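Local structure of ATP-dependent RNA helicase HrpB (Escherichia coli, 6EUD) at residues A708-P713 / F738-N743; V732-M737 / S772-G777. The protein hydrolyses ATP to ADP and phosphate as a bacterial DExH-box NTPase of the DEAH/RHA helicase group, and is linked to single-stranded RNA binding. All coordinates share one frame; numbering follows the deposited sequence.

Contact 1: A708-P713 / F738-N743; sequences AHYTVP and FGEATN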
ATOM      1  N   ALA A 708      14.823 -42.181   5.261  1.00 32.11           N
ATOM      2  CA  ALA A 708      14.052 -42.562   6.438  1.00 31.64           C
ATOM      3  C   ALA A 708      14.895 -43.398   7.371  1.00 34.93           C
ATOM      4  O   ALA A 708      14.711 -43.337   8.587  1.00 38.65           O
ATOM      5  CB  ALA A 708      12.776 -43.329   6.047  1.00 30.17           C
ATOM      6  N   HIS A 709      15.809 -44.184   6.797  1.00 38.72           N
ATOM      7  CA  HIS A 709      16.731 -45.023   7.556  1.00 27.88           C
ATOM      8  C   HIS A 709      18.164 -44.765   7.142  1.00 35.73           C
ATOM      9  O   HIS A 709      18.430 -44.464   5.975  1.00 37.70           O
ATOM     10  CB  HIS A 709      16.422 -46.506   7.358  1.00 28.60           C
ATOM     11  CG  HIS A 709      15.116 -46.937   7.940  1.00 36.82           C
ATOM     12  ND1 HIS A 709      13.917 -46.781   7.277  1.00 34.76           N
ATOM     13  CD2 HIS A 709      14.819 -47.507   9.133  1.00 36.31           C
ATOM     14  CE1 HIS A 709      12.940 -47.241   8.036  1.00 35.70           C
ATOM     15  NE2 HIS A 709      13.459 -47.686   9.165  1.00 35.32           N
ATOM     16  N   TYR A 710      19.087 -44.895   8.095  1.00 33.80           N
ATOM     17  CA  TYR A 710      20.521 -44.828   7.822  1.00 31.27           C
ATOM     18  C   TYR A 710      21.118 -46.242   7.996  1.00 35.14           C
ATOM     19  O   TYR A 710      20.792 -46.941   8.969  1.00 34.62           O
ATOM     20  CB  TYR A 710      21.206 -43.804   8.747  1.00 30.11           C
ATOM     21  CG  TYR A 710      22.688 -43.600   8.471  1.00 32.02           C
ATOM     22  CD1 TYR A 710      23.115 -42.687   7.505  1.00 29.86           C
ATOM     23  CD2 TYR A 710      23.660 -44.303   9.191  1.00 30.71           C
ATOM     24  CE1 TYR A 710      24.472 -42.493   7.238  1.00 33.20           C
ATOM     25  CE2 TYR A 710      25.026 -44.119   8.940  1.00 33.83           C
ATOM     26  CZ  TYR A 710      25.425 -43.218   7.961  1.00 37.05           C
ATOM     27  OH  TYR A 710      26.760 -43.034   7.701  1.00 36.95           O
ATOM     28  N   THR A 711      21.954 -46.683   7.052  1.00 35.71           N
ATOM     29  CA  THR A 711      22.643 -47.976   7.198  1.00 35.94           C
ATOM     30  C   THR A 711      23.970 -47.792   7.938  1.00 39.30           C
ATOM     31  O   THR A 711      24.876 -47.122   7.443  1.00 37.30           O
ATOM     32  CB  THR A 711      22.940 -48.657   5.846  1.00 36.09           C
ATOM     33  OG1 THR A 711      21.743 -48.748   5.073  1.00 39.46           O
ATOM     34  CG2 THR A 711      23.522 -50.064   6.070  1.00 35.53           C
ATOM     35  N   VAL A 712      24.073 -48.379   9.126  1.00 41.63           N
ATOM     36  CA  VAL A 712      25.280 -48.269   9.951  1.00 46.01           C
ATOM     37  C   VAL A 712      26.341 -49.314   9.522  1.00 45.27           C
ATOM     38  O   VAL A 712      26.064 -50.164   8.673  1.00 44.52           O
ATOM     39  CB  VAL A 712      24.918 -48.425  11.451  1.00 33.27           C
ATOM     40  CG1 VAL A 712      24.152 -47.210  11.934  1.00 32.48           C
ATOM     41  CG2 VAL A 712      24.115 -49.684  11.670  1.00 33.45           C
ATOM     42  N   PRO A 713      27.564 -49.237  10.081  1.00 45.68           N
ATOM     43  CA  PRO A 713      28.604 -50.185   9.643  1.00 44.89           C
ATOM     44  C   PRO A 713      28.252 -51.677   9.709  1.00 47.84           C
ATOM     45  O   PRO A 713      28.770 -52.429   8.882  1.00 51.85           O
ATOM     46  CB  PRO A 713      29.758 -49.866  10.586  1.00 46.53           C
ATOM     47  CG  PRO A 713      29.626 -48.370  10.786  1.00 48.22           C
ATOM     48  CD  PRO A 713      28.141 -48.113  10.848  1.00 45.95           C
ATOM     49  N   PHE A 738      31.095 -49.169  15.367  1.00 43.51           N
ATOM     50  CA  PHE A 738      32.518 -49.482  15.271  1.00 48.11           C
ATOM     51  C   PHE A 738      32.996 -49.548  13.825  1.00 49.07           C
ATOM     52  O   PHE A 738      32.362 -50.181  12.972  1.00 52.22           O
ATOM     53  CB  PHE A 738      32.824 -50.809  15.961  1.00 51.76           C
ATOM     54  CG  PHE A 738      32.687 -50.762  17.444  1.00 50.93           C
ATOM     55  CD1 PHE A 738      32.691 -49.549  18.110  1.00 53.04           C
ATOM     56  CD2 PHE A 738      32.553 -51.925  18.174  1.00 47.30           C
ATOM     57  CE1 PHE A 738      32.562 -49.502  19.486  1.00 54.87           C
ATOM     58  CE2 PHE A 738      32.423 -51.881  19.542  1.00 50.34           C
ATOM     59  CZ  PHE A 738      32.429 -50.669  20.201  1.00 51.02           C
ATOM     60  N   GLY A 739      34.130 -48.918  13.552  1.00 50.70           N
ATOM     61  CA  GLY A 739      34.682 -48.924  12.209  1.00 53.90           C
ATOM     62  C   GLY A 739      34.432 -47.619  11.475  1.00 55.96           C
ATOM     63  O   GLY A 739      35.052 -47.344  10.442  1.00 55.95           O
ATOM     64  N   GLU A 740      33.518 -46.814  12.018  1.00 55.13           N
ATOM     65  CA  GLU A 740      33.197 -45.510  11.459  1.00 52.07           C
ATOM     66  C   GLU A 740      34.004 -44.416  12.162  1.00 52.09           C
ATOM     67  O   GLU A 740      33.871 -44.202  13.366  1.00 52.47           O
ATOM     68  CB  GLU A 740      31.688 -45.240  11.566  1.00 54.26           C
ATOM     69  CG  GLU A 740      31.259 -43.903  11.001  1.00 55.89           C
ATOM     70  CD  GLU A 740      31.658 -43.731   9.544  1.00 60.09           C
ATOM     71  OE1 GLU A 740      32.801 -43.288   9.284  1.00 60.91           O
ATOM     72  OE2 GLU A 740      30.824 -44.019   8.661  1.00 64.47           O
ATOM     73  N   ALA A 741      34.856 -43.734  11.406  1.00 53.25           N
ATOM     74  CA  ALA A 741      35.730 -42.718  11.983  1.00 54.79           C
ATOM     75  C   ALA A 741      35.068 -41.351  11.942  1.00 55.37           C
ATOM     76  O   ALA A 741      35.428 -40.453  12.701  1.00 58.12           O
ATOM     77  CB  ALA A 741      37.049 -42.679  11.249  1.00 55.04           C
ATOM     78  N   THR A 742      34.088 -41.208  11.053  1.00 51.84           N
ATOM     79  CA  THR A 742      33.484 -39.915  10.766  1.00 46.30           C
ATOM     80  C   THR A 742      31.997 -39.913  11.076  1.00 44.39           C
ATOM     81  O   THR A 742      31.251 -40.760  10.580  1.00 45.22           O
ATOM     82  CB  THR A 742      33.696 -39.525   9.295  1.00 46.48           C
ATOM     83  OG1 THR A 742      35.096 -39.402   9.033  1.00 52.34           O
ATOM     84  CG2 THR A 742      33.038 -38.206   8.995  1.00 48.75           C
ATOM     85  N   ASN A 743      31.572 -38.961  11.898  1.00 41.94           N
ATOM     86  CA  ASN A 743      30.161 -38.815  12.220  1.00 40.94           C
ATOM     87  C   ASN A 743      29.299 -38.818  10.953  1.00 40.02           C
ATOM     88  O   ASN A 743      29.564 -38.069  10.014  1.00 43.39           O
ATOM     89  CB  ASN A 743      29.915 -37.528  13.015  1.00 40.55           C
ATOM     90  CG  ASN A 743      28.626 -37.578  13.818  1.00 44.29           C
ATOM     91  OD1 ASN A 743      28.656 -37.868  15.011  1.00 43.69           O
ATOM     92  ND2 ASN A 743      27.484 -37.324  13.165  1.00 34.61           N
TER
HETATM   93  O   HOH W   1      28.338 -44.545   9.260  1.00 39.72           O

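Contact 2: V732-M737 / S772-G777; sequences VRMQEM and SDFWKG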
ATOM      1  N   VAL A 732      21.126 -45.478  18.175  1.00 33.69           N
ATOM      2  CA  VAL A 732      21.847 -46.668  17.716  1.00 34.04           C
ATOM      3  C   VAL A 732      22.758 -47.221  18.803  1.00 40.08           C
ATOM      4  O   VAL A 732      23.400 -46.460  19.524  1.00 43.89           O
ATOM      5  CB  VAL A 732      22.704 -46.362  16.449  1.00 41.74           C
ATOM      6  CG1 VAL A 732      23.704 -45.247  16.731  1.00 42.26           C
ATOM      7  CG2 VAL A 732      23.428 -47.599  15.966  1.00 41.67           C
ATOM      8  N   ARG A 733      22.822 -48.541  18.928  1.00 40.01           N
ATOM      9  CA  ARG A 733      23.769 -49.139  19.864  1.00 43.53           C
ATOM     10  C   ARG A 733      25.193 -48.777  19.445  1.00 41.85           C
ATOM     11  O   ARG A 733      25.572 -48.914  18.284  1.00 40.71           O
ATOM     12  CB  ARG A 733      23.589 -50.653  19.932  1.00 46.00           C
ATOM     13  CG  ARG A 733      22.240 -51.088  20.475  1.00 47.52           C
ATOM     14  CD  ARG A 733      22.066 -52.595  20.378  1.00 50.50           C
ATOM     15  NE  ARG A 733      22.125 -53.038  18.992  1.00 52.77           N
ATOM     16  CZ  ARG A 733      22.154 -54.308  18.609  1.00 55.35           C
ATOM     17  NH1 ARG A 733      22.122 -55.281  19.513  1.00 57.06           N
ATOM     18  NH2 ARG A 733      22.207 -54.603  17.319  1.00 54.22           N
ATOM     19  N   MET A 734      25.962 -48.281  20.403  1.00 46.52           N
ATOM     20  CA  MET A 734      27.334 -47.854  20.174  1.00 45.68           C
ATOM     21  C   MET A 734      28.146 -48.921  19.458  1.00 48.74           C
ATOM     22  O   MET A 734      28.901 -48.619  18.541  1.00 50.72           O
ATOM     23  CB  MET A 734      27.994 -47.502  21.502  1.00 45.88           C
ATOM     24  CG  MET A 734      29.421 -47.001  21.379  1.00 48.00           C
ATOM     25  SD  MET A 734      30.136 -46.545  22.974  1.00 59.48           S
ATOM     26  CE  MET A 734      30.200 -48.122  23.819  1.00 51.74           C
ATOM     27  N   GLN A 735      27.961 -50.171  19.862  1.00 47.57           N
ATOM     28  CA  GLN A 735      28.719 -51.289  19.294  1.00 52.34           C
ATOM     29  C   GLN A 735      28.587 -51.353  17.755  1.00 49.89           C
ATOM     30  O   GLN A 735      29.509 -51.802  17.062  1.00 50.68           O
ATOM     31  CB  GLN A 735      28.263 -52.613  19.943  1.00 52.64           C
ATOM     32  CG  GLN A 735      26.842 -53.017  19.581  1.00 59.23           C
ATOM     33  CD  GLN A 735      26.044 -53.580  20.744  1.00 65.01           C
ATOM     34  OE1 GLN A 735      26.384 -53.377  21.904  1.00 71.02           O
ATOM     35  NE2 GLN A 735      24.959 -54.273  20.431  1.00 64.81           N
ATOM     36  N   GLU A 736      27.456 -50.881  17.231  1.00 42.64           N
ATOM     37  CA  GLU A 736      27.189 -50.952  15.802  1.00 43.08           C
ATOM     38  C   GLU A 736      27.930 -49.871  15.013  1.00 44.42           C
ATOM     39  O   GLU A 736      28.053 -49.953  13.799  1.00 45.23           O
ATOM     40  CB  GLU A 736      25.686 -50.850  15.533  1.00 46.27           C
ATOM     41  CG  GLU A 736      24.873 -52.047  16.030  1.00 52.38           C
ATOM     42  CD  GLU A 736      23.651 -52.336  15.157  1.00 56.32           C
ATOM     43  OE1 GLU A 736      22.571 -51.722  15.364  1.00 57.37           O
ATOM     44  OE2 GLU A 736      23.778 -53.180  14.248  1.00 57.37           O
ATOM     45  N   MET A 737      28.420 -48.847  15.702  1.00 46.67           N
ATOM     46  CA  MET A 737      29.125 -47.759  15.030  1.00 45.48           C
ATOM     47  C   MET A 737      30.636 -48.000  14.932  1.00 45.70           C
ATOM     48  O   MET A 737      31.383 -47.130  14.474  1.00 49.79           O
ATOM     49  CB  MET A 737      28.860 -46.445  15.753  1.00 37.12           C
ATOM     50  CG  MET A 737      27.409 -46.015  15.717  1.00 38.64           C
ATOM     51  SD  MET A 737      26.810 -45.901  14.036  1.00 46.70           S
ATOM     52  CE  MET A 737      27.985 -44.712  13.326  1.00 43.50           C
ATOM     53  N   SER A 772      33.823 -38.585  16.035  1.00 54.76           N
ATOM     54  CA  SER A 772      35.287 -38.584  16.099  1.00 61.67           C
ATOM     55  C   SER A 772      35.817 -38.088  17.449  1.00 60.23           C
ATOM     56  O   SER A 772      36.739 -38.677  18.013  1.00 63.89           O
ATOM     57  CB  SER A 772      35.861 -37.735  14.970  1.00 72.41           C
ATOM     58  OG  SER A 772      37.270 -37.828  14.945  1.00 89.69           O
ATOM     59  N   ASP A 773      35.230 -37.015  17.969  1.00 58.90           N
ATOM     60  CA  ASP A 773      35.574 -36.532  19.306  1.00 61.48           C
ATOM     61  C   ASP A 773      35.210 -37.537  20.389  1.00 58.06           C
ATOM     62  O   ASP A 773      35.854 -37.603  21.435  1.00 63.65           O
ATOM     63  CB  ASP A 773      34.871 -35.209  19.615  1.00 69.76           C
ATOM     64  CG  ASP A 773      35.470 -34.051  18.872  1.00 82.17           C
ATOM     65  OD1 ASP A 773      36.577 -34.224  18.317  1.00 90.76           O
ATOM     66  OD2 ASP A 773      34.843 -32.968  18.850  1.00 86.40           O
ATOM     67  N   PHE A 774      34.155 -38.305  20.157  1.00 52.72           N
ATOM     68  CA  PHE A 774      33.690 -39.227  21.176  1.00 53.29           C
ATOM     69  C   PHE A 774      34.665 -40.394  21.360  1.00 54.03           C
ATOM     70  O   PHE A 774      35.047 -40.723  22.486  1.00 53.78           O
ATOM     71  CB  PHE A 774      32.301 -39.755  20.843  1.00 49.49           C
ATOM     72  CG  PHE A 774      31.867 -40.851  21.746  1.00 52.66           C
ATOM     73  CD1 PHE A 774      31.498 -40.580  23.058  1.00 57.13           C
ATOM     74  CD2 PHE A 774      31.871 -42.166  21.306  1.00 52.17           C
ATOM     75  CE1 PHE A 774      31.114 -41.613  23.917  1.00 59.21           C
ATOM     76  CE2 PHE A 774      31.494 -43.199  22.150  1.00 54.38           C
ATOM     77  CZ  PHE A 774      31.113 -42.921  23.460  1.00 56.82           C
ATOM     78  N   TRP A 775      35.057 -41.011  20.248  1.00 52.24           N
ATOM     79  CA  TRP A 775      36.058 -42.069  20.280  1.00 56.56           C
ATOM     80  C   TRP A 775      37.326 -41.636  21.039  1.00 59.90           C
ATOM     81  O   TRP A 775      37.849 -42.389  21.860  1.00 58.62           O
ATOM     82  CB  TRP A 775      36.444 -42.502  18.861  1.00 53.55           C
ATOM     83  CG  TRP A 775      35.381 -43.201  18.015  1.00 49.08           C
ATOM     84  CD1 TRP A 775      35.230 -43.086  16.662  1.00 46.30           C
ATOM     85  CD2 TRP A 775      34.351 -44.116  18.450  1.00 47.40           C
ATOM     86  NE1 TRP A 775      34.186 -43.862  16.227  1.00 45.96           N
ATOM     87  CE2 TRP A 775      33.631 -44.509  17.302  1.00 47.33           C
ATOM     88  CE3 TRP A 775      33.966 -44.635  19.694  1.00 47.78           C
ATOM     89  CZ2 TRP A 775      32.555 -45.406  17.355  1.00 41.45           C
ATOM     90  CZ3 TRP A 775      32.903 -45.525  19.746  1.00 46.15           C
ATOM     91  CH2 TRP A 775      32.209 -45.900  18.585  1.00 43.30           C
ATOM     92  N   LYS A 776      37.811 -40.425  20.763  1.00 61.61           N
ATOM     93  CA  LYS A 776      39.005 -39.901  21.426  1.00 65.33           C
ATOM     94  C   LYS A 776      38.717 -39.383  22.837  1.00 70.10           C
ATOM     95  O   LYS A 776      39.613 -39.305  23.670  1.00 72.92           O
ATOM     96  CB  LYS A 776      39.627 -38.782  20.587  1.00 68.15           C
ATOM     97  CG  LYS A 776      40.141 -39.222  19.229  1.00 70.61           C
ATOM     98  CD  LYS A 776      40.430 -38.026  18.331  1.00 74.17           C
ATOM     99  CE  LYS A 776      41.011 -38.464  16.988  1.00 75.63           C
ATOM    100  NZ  LYS A 776      42.410 -39.000  17.105  1.00 77.63           N
ATOM    101  N   GLY A 777      37.467 -39.026  23.109  1.00 72.10           N
ATOM    102  CA  GLY A 777      37.130 -38.383  24.367  1.00 71.54           C
ATOM    103  C   GLY A 777      36.438 -39.276  25.376  1.00 72.04           C
ATOM    104  O   GLY A 777      37.073 -40.114  26.014  1.00 71.42           O
TER

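Contact 1: A708-P713 / F738-N743
The carboxylate of Glu740 reaches Tyr710 through a water, which donates a hydrogen bond to Glu740 OE2 at 2.6 Å. The same water lies 2.7 Å from Tyr710 OH, at the ring edge and in its plane, so a single molecule spans the 4.3 Å between Tyr710 OH and Glu740 OE2. The second carboxylate oxygen turns back on its own loop: Thr742 N donates to Glu740 OE1 in a nearly straight bond of 3.0 Å. The N-H comes from the anti side, 31° out of the carboxylate plane. One oxygen is thus held by the loop backbone and the other by water, which probably limits rotation of the carboxylate. A glutamate suits this place because its chain, with CG anti to the backbone N (chi1 -180°) and a bend at chi2, is long enough to serve both partners. Its aliphatic root works too, since Glu740 CB packs against Pro713 CG at 3.8 Å, the two side chains crossing at about a right angle. Pro713 CB also rests 3.5 Å from Phe738 O, a rigid apolar ring set against the loop backbone. Strand 709-711 pairs antiparallel with strand 717-721 at the edge of the C-terminal domain's mixed sheet, while loop 738-743 leads from strand 729-733 toward strand 745-746, and Tyr710 packs on Leu730 and Leu753 of the interior strands 729-733 and 751-758.

Contact 2: V732-M737 / S772-G777
Met734 sends its chain straight out from the backbone, with CG anti to the backbone N (chi1 -178°) and a bend only at chi3, while Phe774 swings its ring out of the helix with CG likewise anti to its own N (chi1 171°). The two side chains meet at about a right angle, and Met734 SD comes to 3.7 Å from Phe774 CE2. The sulfur lies 82° off the ring normal, an edge-on Met-aromatic contact. One atom earlier in the chain, Met734 CG lies 4.1 Å from Trp775 CH2, at the rim of the indole and near its plane, so the unbranched methionine serves two aromatic rings at once. Trp775 also meets the end of the turn that Met734 begins: its CZ2 is 3.6 Å from Met737 O and 4.2 Å from Met737 CB. The indole N-H, near this same edge, donates from NE1 to Glu740 O, so tryptophan suits its place by offering a broad apolar edge together with an N-H for a backbone carbonyl. Shortening Met734 to an alanine is likely to leave the edge of Phe774 without its sulfur partner and open a gap beside the six-membered ring of Trp775. The 3-10 turn 734-736, closed by the bond from Met737 N to Met734 O, follows directly on strand 729-733 and lifts Met734 toward helix 771-776. Leu757 of strand 751-758 touches both Met737 and Phe774, and Val782 of helix 779-789 packs on both Met734 and Phe774, so the contact joins the sheet to the two C-terminal helices.

In the fold
Both contacts belong to the C-terminal region of HrpB, far from the predicted ATP-binding site, with centres about 10 Å apart. Both rest on the same mixed sheet, contact 1 at its edge strand 709-711 and contact 2 where helix 771-776 meets the end of strand 729-733. Contact 2 is buried and mostly apolar, Met734 meeting two aromatic rings and Met737 giving CB and carbonyl to the indole edge; contact 1 is only partly buried and admits water and a carboxylate. The 3-10 turn after strand 729-733 belongs to contact 2 and the loop that follows it to contact 1. The indole bond to Glu740 ties them together, and Val712 CG1 packs 3.6 Å from Met737 SD.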